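Local coordinates for putative uncharacterized protein (Toxoplasma gondii, PDB 4FBD) that is of unknown function, a conserved hypothetical protein of the DUF3228 family, at residues 84-87 / 88-92. Numbering follows the deposited sequence.
Sequences QGYA and PFCRH
Ala87 O is gripped by two donors, Cys90 N at 3.3 Å and the side-chain Gln84 NE2 at 2.8 Å from Ala87 O. They arrive from opposite faces of the Ala87 carbonyl plane, which should restrict rotation of that peptide group. The bond from Cys90 N is nearly straight, 173° at the hydrogen, and closes a type I beta turn over Ala87 to Cys90 with Pro88 and Phe89 at its corners. Gln84 delivers its amide by folding back: CG stands anti to the backbone N, and a bend at chi2 (-51°) swings NE2 across the loop, with Ala87 O lying almost in the amide plane. The same NE2 packs against Pro88 CA. Towards the strands, Gly85 N donates to Cys90 O at 3.0 Å, a more bent bond of 142°. Beyond it, Gln84 and Arg91 form an antiparallel non-hydrogen-bonded pair; their side chains share one face of the sheet and cross at about a right angle, Arg91 NH2 coming to 4.0 Å from Gln84 CB.

Away from Gln84 and Arg91, the contacts are mainly apolar and aromatic. Cys90 CB sits over one face of the Tyr86 ring, offset toward its rim, 4.3 Å from the centroid in a CH-pi contact, while Cys90 SG makes an oblique sulfur-aromatic approach to the same ring. Ala87 CB meets Phe89 CE2 at 3.4 Å; the Phe89 ring meets that of Tyr155 on strand 149-156, and the Tyr86 side chain also touches Tyr155. Separately, His92 ND1 is hydrogen-bonded to Asp151 on that strand. The Gln84-Arg91 pair and the Gly85 N to Cys90 O bond mark a beta hairpin, in which a loop ending in a type I turn joins strand 82-84, outermost in the mixed sheet within this chain, to antiparallel strand 90-96.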
loop_
_atom_site.group_PDB
_atom_site.type_symbol
_atom_site.label_atom_id
_atom_site.label_comp_id
_atom_site.label_asym_id
_atom_site.label_seq_id
_atom_site.Cartn_x
_atom_site.Cartn_y
_atom_site.Cartn_z
ATOM N N GLN A 84 -25.762 -10.360 8.483
ATOM C CA GLN A 84 -25.901 -10.581 7.038
ATOM C C GLN A 84 -24.533 -10.307 6.401
ATOM O O GLN A 84 -23.918 -9.286 6.693
ATOM C CB GLN A 84 -26.972 -9.644 6.459
ATOM C CG GLN A 84 -27.678 -10.175 5.212
ATOM C CD GLN A 84 -26.721 -10.634 4.135
ATOM O OE1 GLN A 84 -25.853 -9.872 3.686
ATOM N NE2 GLN A 84 -26.878 -11.889 3.704
ATOM N N GLY A 85 -24.063 -11.221 5.544
ATOM C CA GLY A 85 -22.737 -11.105 4.906
ATOM C C GLY A 85 -22.547 -10.019 3.847
ATOM O O GLY A 85 -21.677 -9.158 3.977
ATOM N N TYR A 86 -23.349 -10.081 2.793
ATOM C CA TYR A 86 -23.310 -9.126 1.654
ATOM C C TYR A 86 -24.267 -9.647 0.594
ATOM O O TYR A 86 -25.112 -8.914 0.082
ATOM C CB TYR A 86 -21.889 -8.915 1.063
ATOM C CG TYR A 86 -21.070 -10.183 0.819
ATOM C CD1 TYR A 86 -21.283 -10.982 -0.314
ATOM C CD2 TYR A 86 -20.057 -10.561 1.711
ATOM C CE1 TYR A 86 -20.533 -12.137 -0.532
ATOM C CE2 TYR A 86 -19.301 -11.706 1.499
ATOM C CZ TYR A 86 -19.540 -12.491 0.380
ATOM O OH TYR A 86 -18.782 -13.625 0.178
ATOM N N ALA A 87 -24.113 -10.930 0.283
ATOM C CA ALA A 87 -24.980 -11.624 -0.636
ATOM C C ALA A 87 -25.827 -12.405 0.325
ATOM O O ALA A 87 -25.388 -12.657 1.450
ATOM C CB ALA A 87 -24.193 -12.554 -1.539
ATOM N N PRO A 88 -27.044 -12.785 -0.085
ATOM C CA PRO A 88 -27.885 -13.561 0.828
ATOM C C PRO A 88 -27.338 -14.963 1.168
ATOM O O PRO A 88 -27.962 -15.666 1.971
ATOM C CB PRO A 88 -29.225 -13.669 0.080
ATOM C CG PRO A 88 -28.916 -13.338 -1.342
ATOM C CD PRO A 88 -27.750 -12.414 -1.321
ATOM N N PHE A 89 -26.200 -15.363 0.578
ATOM C CA PHE A 89 -25.623 -16.693 0.846
ATOM C C PHE A 89 -24.477 -16.707 1.863
ATOM O O PHE A 89 -23.951 -17.781 2.197
ATOM C CB PHE A 89 -25.203 -17.417 -0.444
ATOM C CG PHE A 89 -24.044 -16.781 -1.195
ATOM C CD1 PHE A 89 -22.725 -17.019 -0.815
ATOM C CD2 PHE A 89 -24.274 -16.030 -2.347
ATOM C CE1 PHE A 89 -21.658 -16.464 -1.536
ATOM C CE2 PHE A 89 -23.214 -15.479 -3.069
ATOM C CZ PHE A 89 -21.904 -15.697 -2.660
ATOM N N CYS A 90 -24.087 -15.530 2.343
ATOM C CA CYS A 90 -23.059 -15.444 3.355
ATOM C C CYS A 90 -23.657 -14.847 4.615
ATOM O O CYS A 90 -24.517 -13.979 4.562
ATOM C CB CYS A 90 -21.878 -14.582 2.905
ATOM S SG CYS A 90 -20.579 -14.576 4.156
ATOM N N ARG A 91 -23.183 -15.312 5.755
ATOM C CA ARG A 91 -23.648 -14.810 7.035
ATOM C C ARG A 91 -22.584 -15.073 8.025
ATOM O O ARG A 91 -21.771 -15.912 7.790
ATOM C CB ARG A 91 -24.941 -15.500 7.431
ATOM C CG ARG A 91 -25.213 -15.507 8.901
ATOM C CD ARG A 91 -26.611 -15.422 9.129
ATOM N NE ARG A 91 -27.141 -14.087 8.794
ATOM C CZ ARG A 91 -28.447 -13.822 8.705
ATOM N NH1 ARG A 91 -29.348 -14.797 8.897
ATOM N NH2 ARG A 91 -28.865 -12.593 8.410
ATOM N N HIS A 92 -22.551 -14.344 9.132
ATOM C CA HIS A 92 -21.532 -14.627 10.120
ATOM C C HIS A 92 -21.923 -14.259 11.542
ATOM O O HIS A 92 -22.802 -13.448 11.754
ATOM C CB HIS A 92 -20.224 -13.950 9.702
ATOM C CG HIS A 92 -20.269 -12.462 9.746
ATOM N ND1 HIS A 92 -19.575 -11.730 10.689
ATOM C CD2 HIS A 92 -20.945 -11.564 8.991
ATOM C CE1 HIS A 92 -19.799 -10.444 10.493
ATOM N NE2 HIS A 92 -20.630 -10.315 9.473
#